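Local coordinates for DNA repair protein PprA (Deinococcus deserti, PDB 6MC8) that binds DNA and takes part in the repair of radiation-induced DNA damage and in genome segregation, with a capacity for filament formation, at residues F39-G47 with L252-S260; T189-P197 with M280-D289. The protein carries 2 engineered substitutions. All blocks are in the same frame, centred on the assembly; numbering follows the deposited sequence.

Contacts 1 and 2, with centres about 19 Å apart, are both largely buried, contact 1 nearer the centre of the chain. Contact 1 sets the end of helix 35-43 against the loop before strand 261-267 and joins its segments by packing, without a hydrogen bond between them. Contact 2 lays helix 274-304 along strand 189-195 and combines packing with charge: an apolar interior and a salt bridge at the partly exposed end. That helix also touches contact 1, and the two sites meet directly: S260 O probably accepts a hydrogen bond from R196 N at 2.9 Å, and V259 packs against L288.

Contact 1: residues F39-G47 with L252-S260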
loop_
_atom_site.group_PDB
_atom_site.type_symbol
_atom_site.label_atom_id
_atom_site.label_comp_id
_atom_site.label_asym_id
_atom_site.label_seq_id
_atom_site.Cartn_x
_atom_site.Cartn_y
_atom_site.Cartn_z
ATOM N N PHE A 39 -17.699 10.814 30.283
ATOM C CA PHE A 39 -16.694 10.347 29.338
ATOM C C PHE A 39 -15.431 9.900 30.056
ATOM O O PHE A 39 -14.773 8.950 29.625
ATOM C CB PHE A 39 -16.360 11.440 28.325
ATOM C CG PHE A 39 -15.444 10.982 27.230
ATOM C CD1 PHE A 39 -15.940 10.266 26.159
ATOM C CD2 PHE A 39 -14.083 11.239 27.286
ATOM C CE1 PHE A 39 -15.103 9.837 25.156
ATOM C CE2 PHE A 39 -13.246 10.810 26.287
ATOM C CZ PHE A 39 -13.756 10.110 25.223
ATOM N N ALA A 40 -15.071 10.592 31.139
ATOM C CA ALA A 40 -13.870 10.243 31.887
ATOM C C ALA A 40 -14.025 8.899 32.582
ATOM O O ALA A 40 -13.051 8.158 32.736
ATOM C CB ALA A 40 -13.556 11.338 32.905
ATOM N N GLU A 41 -15.246 8.573 32.996
ATOM C CA GLU A 41 -15.510 7.297 33.644
ATOM C C GLU A 41 -15.528 6.159 32.634
ATOM O O GLU A 41 -15.218 5.013 32.976
ATOM C CB GLU A 41 -16.830 7.396 34.399
ATOM C CG GLU A 41 -16.744 8.335 35.589
ATOM C CD GLU A 41 -18.099 8.817 36.057
ATOM O OE1 GLU A 41 -19.100 8.513 35.382
ATOM O OE2 GLU A 41 -18.159 9.525 37.081
ATOM N N LEU A 42 -15.871 6.462 31.381
ATOM C CA LEU A 42 -15.855 5.446 30.335
ATOM C C LEU A 42 -14.432 5.064 29.950
ATOM O O LEU A 42 -14.096 3.877 29.882
ATOM C CB LEU A 42 -16.624 5.944 29.116
ATOM C CG LEU A 42 -16.661 4.984 27.933
ATOM C CD1 LEU A 42 -17.356 3.708 28.329
ATOM C CD2 LEU A 42 -17.346 5.625 26.752
ATOM N N VAL A 43 -13.577 6.056 29.696
ATOM C CA VAL A 43 -12.220 5.765 29.250
ATOM C C VAL A 43 -11.289 5.389 30.390
ATOM O O VAL A 43 -10.167 4.951 30.133
ATOM C CB VAL A 43 -11.635 6.947 28.451
ATOM C CG1 VAL A 43 -12.450 7.186 27.201
ATOM C CG2 VAL A 43 -11.567 8.201 29.301
ATOM N N ALA A 44 -11.732 5.526 31.642
ATOM C CA ALA A 44 -10.952 5.012 32.760
ATOM C C ALA A 44 -11.025 3.496 32.860
ATOM O O ALA A 44 -10.188 2.892 33.534
ATOM C CB ALA A 44 -11.413 5.641 34.071
ATOM N N THR A 45 -12.003 2.872 32.200
ATOM C CA THR A 45 -12.014 1.423 32.073
ATOM C C THR A 45 -10.920 0.926 31.142
ATOM O O THR A 45 -10.578 -0.258 31.187
ATOM C CB THR A 45 -13.374 0.939 31.572
ATOM O OG1 THR A 45 -13.612 1.446 30.255
ATOM C CG2 THR A 45 -14.475 1.421 32.495
ATOM N N ALA A 46 -10.373 1.796 30.302
ATOM C CA ALA A 46 -9.197 1.490 29.510
ATOM C C ALA A 46 -7.916 2.028 30.128
ATOM O O ALA A 46 -6.870 1.984 29.483
ATOM C CB ALA A 46 -9.357 2.033 28.092
ATOM N N GLY A 47 -7.966 2.526 31.356
ATOM C CA GLY A 47 -6.775 2.974 32.038
ATOM C C GLY A 47 -6.397 4.415 31.806
ATOM O O GLY A 47 -5.296 4.816 32.191
ATOM N N LEU A 252 -22.486 0.862 35.638
ATOM C CA LEU A 252 -21.112 1.296 35.505
ATOM C C LEU A 252 -20.528 0.816 34.177
ATOM O O LEU A 252 -20.896 -0.249 33.680
ATOM C CB LEU A 252 -20.275 0.760 36.659
ATOM C CG LEU A 252 -20.623 1.218 38.075
ATOM C CD1 LEU A 252 -19.730 0.513 39.065
ATOM C CD2 LEU A 252 -20.509 2.719 38.232
ATOM N N PRO A 253 -19.614 1.591 33.581
ATOM C CA PRO A 253 -18.940 1.121 32.362
ATOM C C PRO A 253 -17.983 -0.022 32.604
ATOM O O PRO A 253 -17.574 -0.684 31.647
ATOM C CB PRO A 253 -18.208 2.373 31.866
ATOM C CG PRO A 253 -18.007 3.181 33.076
ATOM C CD PRO A 253 -19.199 2.956 33.937
ATOM N N GLU A 254 -17.623 -0.269 33.861
ATOM C CA GLU A 254 -16.799 -1.411 34.223
ATOM C C GLU A 254 -17.519 -2.737 34.004
ATOM O O GLU A 254 -16.870 -3.778 33.876
ATOM C CB GLU A 254 -16.369 -1.269 35.680
ATOM C CG GLU A 254 -15.302 -0.210 35.938
ATOM C CD GLU A 254 -15.856 1.185 36.114
ATOM O OE1 GLU A 254 -17.086 1.345 36.131
ATOM O OE2 GLU A 254 -15.057 2.130 36.228
ATOM N N ALA A 255 -18.850 -2.726 33.961
ATOM C CA ALA A 255 -19.592 -3.942 33.669
ATOM C C ALA A 255 -19.766 -4.193 32.179
ATOM O O ALA A 255 -20.362 -5.206 31.806
ATOM C CB ALA A 255 -20.969 -3.892 34.322
ATOM N N HIS A 256 -19.280 -3.293 31.322
ATOM C CA HIS A 256 -19.553 -3.375 29.896
ATOM C C HIS A 256 -18.326 -3.132 29.031
ATOM O O HIS A 256 -18.425 -3.227 27.806
ATOM C CB HIS A 256 -20.653 -2.375 29.522
ATOM C CG HIS A 256 -21.904 -2.561 30.314
ATOM N ND1 HIS A 256 -22.780 -3.598 30.086
ATOM C CD2 HIS A 256 -22.392 -1.881 31.377
ATOM C CE1 HIS A 256 -23.768 -3.532 30.958
ATOM N NE2 HIS A 256 -23.558 -2.498 31.750
ATOM N N PHE A 257 -17.179 -2.841 29.631
ATOM C CA PHE A 257 -15.949 -2.572 28.906
ATOM C C PHE A 257 -14.781 -3.148 29.686
ATOM O O PHE A 257 -14.687 -2.966 30.900
ATOM C CB PHE A 257 -15.749 -1.069 28.685
ATOM C CG PHE A 257 -16.670 -0.478 27.664
ATOM C CD1 PHE A 257 -16.330 -0.492 26.325
ATOM C CD2 PHE A 257 -17.881 0.076 28.037
ATOM C CE1 PHE A 257 -17.169 0.047 25.383
ATOM C CE2 PHE A 257 -18.730 0.607 27.096
ATOM C CZ PHE A 257 -18.370 0.598 25.768
ATOM N N ALA A 258 -13.896 -3.845 28.983
ATOM C CA ALA A 258 -12.711 -4.421 29.591
ATOM C C ALA A 258 -11.514 -4.194 28.681
ATOM O O ALA A 258 -11.657 -3.990 27.476
ATOM C CB ALA A 258 -12.892 -5.916 29.869
ATOM N N VAL A 259 -10.327 -4.233 29.279
ATOM C CA VAL A 259 -9.076 -4.121 28.538
ATOM C C VAL A 259 -8.676 -5.494 28.024
ATOM O O VAL A 259 -8.538 -6.442 28.800
ATOM C CB VAL A 259 -7.963 -3.521 29.413
ATOM C CG1 VAL A 259 -6.623 -3.614 28.713
ATOM C CG2 VAL A 259 -8.262 -2.090 29.716
ATOM N N SER A 260 -8.483 -5.598 26.711
ATOM C CA SER A 260 -8.010 -6.830 26.105
ATOM C C SER A 260 -6.819 -6.647 25.175
ATOM O O SER A 260 -6.188 -7.645 24.818
ATOM C CB SER A 260 -9.140 -7.524 25.329
ATOM O OG SER A 260 -9.520 -6.777 24.195
#
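L42 and F257 supply the aromatic part of this interface. With CG of L42 turned opposite its backbone N (chi1 179°), CD1 rests over one face of the F257 ring, 4.0 Å from the centroid, a CH-pi contact. The same methyl reaches P253 CB at 3.9 Å, so one leucine branch bridges the 3-10 turn 253-255 and F257, two residues beyond it. The F257 ring also meets W80 of helix 62-80, and I122 and A123 of helix 119-127 pack on it.

Van der Waals contacts of carbons, partly with backbone carbonyls, continue along the helix end. P253 CG lies 3.3 Å from E41 O. T45 CG2 sits among P253, E254 N and the folded-back side chain of E254, while V259 CG2 comes within 3.3 Å of T45 O and also touches A46 CA. This surface is a helix terminus: G47, with positive phi, is the C-prime residue of a Schellman motif that ends the helix, and the packing falls on residues 41-46 leading up to it.

No hydrogen bond joins the segments. L42 O accepts from both T45 OG1 and T45 N, and the T45 hydroxyl in turn accepts from W80 NE1; its oxygen still lies 3.7 Å from F257 CB. A46 O is held by R79, and V259 O by Q292 of helix 274-304.

Contact 2: residues T189-P197 with M280-D289; sequences TLAVEVHRP and MQREATETLD
In the middle of the contact V194 holds CG1 opposite its backbone N and CG2 beside it, which sets both methyls against T285 OG1 and lets them reach along the helix in both directions: CG2 to A284 CB at 3.7 Å, CG1 to L288 CD2 at 3.8 Å. At the end, R196 runs extended through its first two torsions and then bends at chi3 (-65°), which turns its guanidinium to D289.

The apolar part lines the face of strand 189-195 turned to the helix, from alternate residues L190, V192 and V194. V192 CG1 packs on M280 CB at 3.7 Å, and the V192 side chain crosses that of Q281 at about a right angle, CG2 toward CB. M280 lays SD near L190 CD2, while its CE lies 3.3 Å from L190 O. L288 CD2 covers the other end, 3.4 Å from R196 N. Strand and helix segments run in roughly the same direction, their axes 34° apart and 7.8 Å at closest approach. Helix 274-304 thus packs on one side of a four-stranded antiparallel sheet in which strand 189-195 is internal, an alpha+beta arrangement.

The polar element is the salt bridge. R196 grips D289 end-on, NH1 and NH2 both reaching OD1, at 2.9 Å and 2.6 Å. The guanidinium and carboxylate planes are nearly coplanar. NH2 makes the straighter bond (154°), to the syn lone pair of D289 OD1, whereas NH1 meets OD1 nearly along the C-O bond. R196 NH1 also bonds Q292 OE1, and NE bonds A177 O. With all three nitrogens engaged, the guanidinium is fixed in rotation, and two donors converging on OD1 would probably concentrate the negative charge of D289 on that oxygen and stabilise its ionised form.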
loop_
_atom_site.group_PDB
_atom_site.type_symbol
_atom_site.label_atom_id
_atom_site.label_comp_id
_atom_site.label_asym_id
_atom_site.label_seq_id
_atom_site.Cartn_x
_atom_site.Cartn_y
_atom_site.Cartn_z
ATOM N N THR A 189 3.331 4.727 9.403
ATOM C CA THR A 189 3.117 4.286 10.772
ATOM C C THR A 189 3.239 2.769 10.856
ATOM O O THR A 189 2.411 2.049 10.295
ATOM C CB THR A 189 1.741 4.728 11.267
ATOM O OG1 THR A 189 1.615 6.146 11.138
ATOM C CG2 THR A 189 1.553 4.347 12.720
ATOM N N LEU A 190 4.261 2.291 11.557
ATOM C CA LEU A 190 4.354 0.890 11.939
ATOM C C LEU A 190 3.618 0.696 13.254
ATOM O O LEU A 190 3.723 1.526 14.158
ATOM C CB LEU A 190 5.809 0.441 12.087
ATOM C CG LEU A 190 6.039 -1.034 12.424
ATOM C CD1 LEU A 190 5.603 -1.921 11.281
ATOM C CD2 LEU A 190 7.471 -1.306 12.803
ATOM N N ALA A 191 2.863 -0.390 13.357
ATOM C CA ALA A 191 2.057 -0.631 14.539
ATOM C C ALA A 191 2.039 -2.110 14.884
ATOM O O ALA A 191 2.178 -2.965 14.008
ATOM C CB ALA A 191 0.642 -0.121 14.337
ATOM N N VAL A 192 1.869 -2.402 16.168
ATOM C CA VAL A 192 1.800 -3.769 16.663
ATOM C C VAL A 192 0.744 -3.833 17.763
ATOM O O VAL A 192 0.644 -2.927 18.600
ATOM C CB VAL A 192 3.184 -4.274 17.135
ATOM C CG1 VAL A 192 3.783 -3.390 18.202
ATOM C CG2 VAL A 192 3.118 -5.707 17.621
ATOM N N GLU A 193 -0.094 -4.863 17.711
ATOM C CA GLU A 193 -1.135 -5.098 18.698
ATOM C C GLU A 193 -0.787 -6.357 19.473
ATOM O O GLU A 193 -0.347 -7.344 18.884
ATOM C CB GLU A 193 -2.504 -5.247 18.031
ATOM C CG GLU A 193 -3.656 -5.449 18.997
ATOM C CD GLU A 193 -4.981 -5.613 18.299
ATOM O OE1 GLU A 193 -5.005 -5.608 17.056
ATOM O OE2 GLU A 193 -6.003 -5.746 18.992
ATOM N N VAL A 194 -0.964 -6.309 20.786
ATOM C CA VAL A 194 -0.814 -7.463 21.662
ATOM C C VAL A 194 -2.139 -7.667 22.381
ATOM O O VAL A 194 -2.627 -6.757 23.056
ATOM C CB VAL A 194 0.347 -7.261 22.651
ATOM C CG1 VAL A 194 0.310 -8.290 23.732
ATOM C CG2 VAL A 194 1.664 -7.351 21.922
ATOM N N HIS A 195 -2.717 -8.854 22.234
ATOM C CA HIS A 195 -4.095 -9.115 22.629
ATOM C C HIS A 195 -4.189 -10.329 23.540
ATOM O O HIS A 195 -3.748 -11.420 23.173
ATOM C CB HIS A 195 -4.959 -9.338 21.396
ATOM C CG HIS A 195 -6.387 -9.651 21.699
ATOM N ND1 HIS A 195 -7.294 -8.692 22.086
ATOM C CD2 HIS A 195 -7.067 -10.819 21.665
ATOM C CE1 HIS A 195 -8.472 -9.256 22.277
ATOM N NE2 HIS A 195 -8.360 -10.546 22.031
ATOM N N ARG A 196 -4.785 -10.140 24.710
ATOM C CA ARG A 196 -5.202 -11.245 25.572
ATOM C C ARG A 196 -6.697 -11.083 25.804
ATOM O O ARG A 196 -7.124 -10.014 26.282
ATOM C CB ARG A 196 -4.448 -11.270 26.896
ATOM C CG ARG A 196 -4.759 -12.509 27.714
ATOM C CD ARG A 196 -4.115 -12.500 29.079
ATOM N NE ARG A 196 -2.664 -12.545 29.024
ATOM C CZ ARG A 196 -1.881 -11.549 29.409
ATOM N NH1 ARG A 196 -2.416 -10.433 29.870
ATOM N NH2 ARG A 196 -0.569 -11.668 29.332
ATOM N N PRO A 197 -7.509 -12.091 25.484
ATOM C CA PRO A 197 -8.970 -11.916 25.500
ATOM C C PRO A 197 -9.534 -11.710 26.898
ATOM O O PRO A 197 -9.191 -12.422 27.842
ATOM C CB PRO A 197 -9.480 -13.220 24.881
ATOM C CG PRO A 197 -8.346 -13.725 24.092
ATOM C CD PRO A 197 -7.126 -13.359 24.853
ATOM N N MET A 280 8.708 -2.408 20.457
ATOM C CA MET A 280 7.306 -2.003 20.408
ATOM C C MET A 280 6.395 -3.097 20.948
ATOM O O MET A 280 5.485 -2.827 21.738
ATOM C CB MET A 280 6.919 -1.649 18.973
ATOM C CG MET A 280 7.425 -0.319 18.469
ATOM S SD MET A 280 7.308 -0.143 16.686
ATOM C CE MET A 280 5.544 -0.079 16.462
ATOM N N GLN A 281 6.619 -4.338 20.511
ATOM C CA GLN A 281 5.829 -5.465 20.993
ATOM C C GLN A 281 6.080 -5.724 22.472
ATOM O O GLN A 281 5.157 -6.072 23.218
ATOM C CB GLN A 281 6.152 -6.710 20.171
ATOM C CG GLN A 281 5.300 -7.901 20.520
ATOM C CD GLN A 281 5.642 -9.111 19.710
ATOM O OE1 GLN A 281 6.554 -9.083 18.895
ATOM N NE2 GLN A 281 4.919 -10.193 19.934
ATOM N N ARG A 282 7.329 -5.557 22.910
ATOM C CA ARG A 282 7.669 -5.745 24.314
ATOM C C ARG A 282 7.053 -4.648 25.173
ATOM O O ARG A 282 6.712 -4.879 26.336
ATOM C CB ARG A 282 9.188 -5.779 24.462
ATOM C CG ARG A 282 9.717 -6.247 25.801
ATOM C CD ARG A 282 11.243 -6.243 25.806
ATOM N NE ARG A 282 11.796 -7.129 24.784
ATOM C CZ ARG A 282 12.514 -6.717 23.743
ATOM N NH1 ARG A 282 12.782 -5.429 23.587
ATOM N NH2 ARG A 282 12.969 -7.594 22.862
ATOM N N GLU A 283 6.897 -3.447 24.607
ATOM C CA GLU A 283 6.166 -2.387 25.292
ATOM C C GLU A 283 4.685 -2.719 25.399
ATOM O O GLU A 283 4.079 -2.530 26.458
ATOM C CB GLU A 283 6.359 -1.056 24.564
ATOM C CG GLU A 283 5.595 0.108 25.173
ATOM C CD GLU A 283 5.763 1.394 24.398
ATOM O OE1 GLU A 283 6.493 1.388 23.391
ATOM O OE2 GLU A 283 5.153 2.408 24.786
ATOM N N ALA A 284 4.092 -3.228 24.317
ATOM C CA ALA A 284 2.658 -3.496 24.297
ATOM C C ALA A 284 2.293 -4.666 25.200
ATOM O O ALA A 284 1.205 -4.690 25.781
ATOM C CB ALA A 284 2.198 -3.763 22.866
ATOM N N THR A 285 3.193 -5.641 25.332
ATOM C CA THR A 285 2.953 -6.766 26.228
ATOM C C THR A 285 3.011 -6.325 27.687
ATOM O O THR A 285 2.164 -6.712 28.498
ATOM C CB THR A 285 3.970 -7.873 25.940
ATOM O OG1 THR A 285 3.825 -8.310 24.585
ATOM C CG2 THR A 285 3.767 -9.057 26.858
ATOM N N GLU A 286 3.998 -5.494 28.032
ATOM C CA GLU A 286 4.074 -4.937 29.380
ATOM C C GLU A 286 2.929 -3.972 29.656
ATOM O O GLU A 286 2.462 -3.869 30.793
ATOM C CB GLU A 286 5.419 -4.240 29.591
ATOM C CG GLU A 286 6.583 -5.177 29.843
ATOM C CD GLU A 286 6.546 -5.794 31.237
ATOM O OE1 GLU A 286 6.120 -5.103 32.185
ATOM O OE2 GLU A 286 6.936 -6.969 31.384
ATOM N N THR A 287 2.470 -3.254 28.631
ATOM C CA THR A 287 1.336 -2.356 28.815
ATOM C C THR A 287 0.045 -3.146 28.999
ATOM O O THR A 287 -0.784 -2.797 29.843
ATOM C CB THR A 287 1.228 -1.392 27.630
ATOM O OG1 THR A 287 2.457 -0.679 27.485
ATOM C CG2 THR A 287 0.124 -0.385 27.845
ATOM N N LEU A 288 -0.117 -4.241 28.251
ATOM C CA LEU A 288 -1.315 -5.064 28.385
ATOM C C LEU A 288 -1.356 -5.784 29.727
ATOM O O LEU A 288 -2.422 -5.892 30.344
ATOM C CB LEU A 288 -1.400 -6.074 27.240
ATOM C CG LEU A 288 -2.599 -7.022 27.286
ATOM C CD1 LEU A 288 -3.897 -6.255 27.204
ATOM C CD2 LEU A 288 -2.523 -8.062 26.201
ATOM N N ASP A 289 -0.209 -6.275 30.197
ATOM C CA ASP A 289 -0.178 -6.997 31.465
ATOM C C ASP A 289 -0.443 -6.062 32.635
ATOM O O ASP A 289 -1.105 -6.441 33.605
ATOM C CB ASP A 289 1.162 -7.712 31.646
ATOM C CG ASP A 289 1.325 -8.892 30.713
ATOM O OD1 ASP A 289 0.302 -9.448 30.273
ATOM O OD2 ASP A 289 2.477 -9.278 30.439
#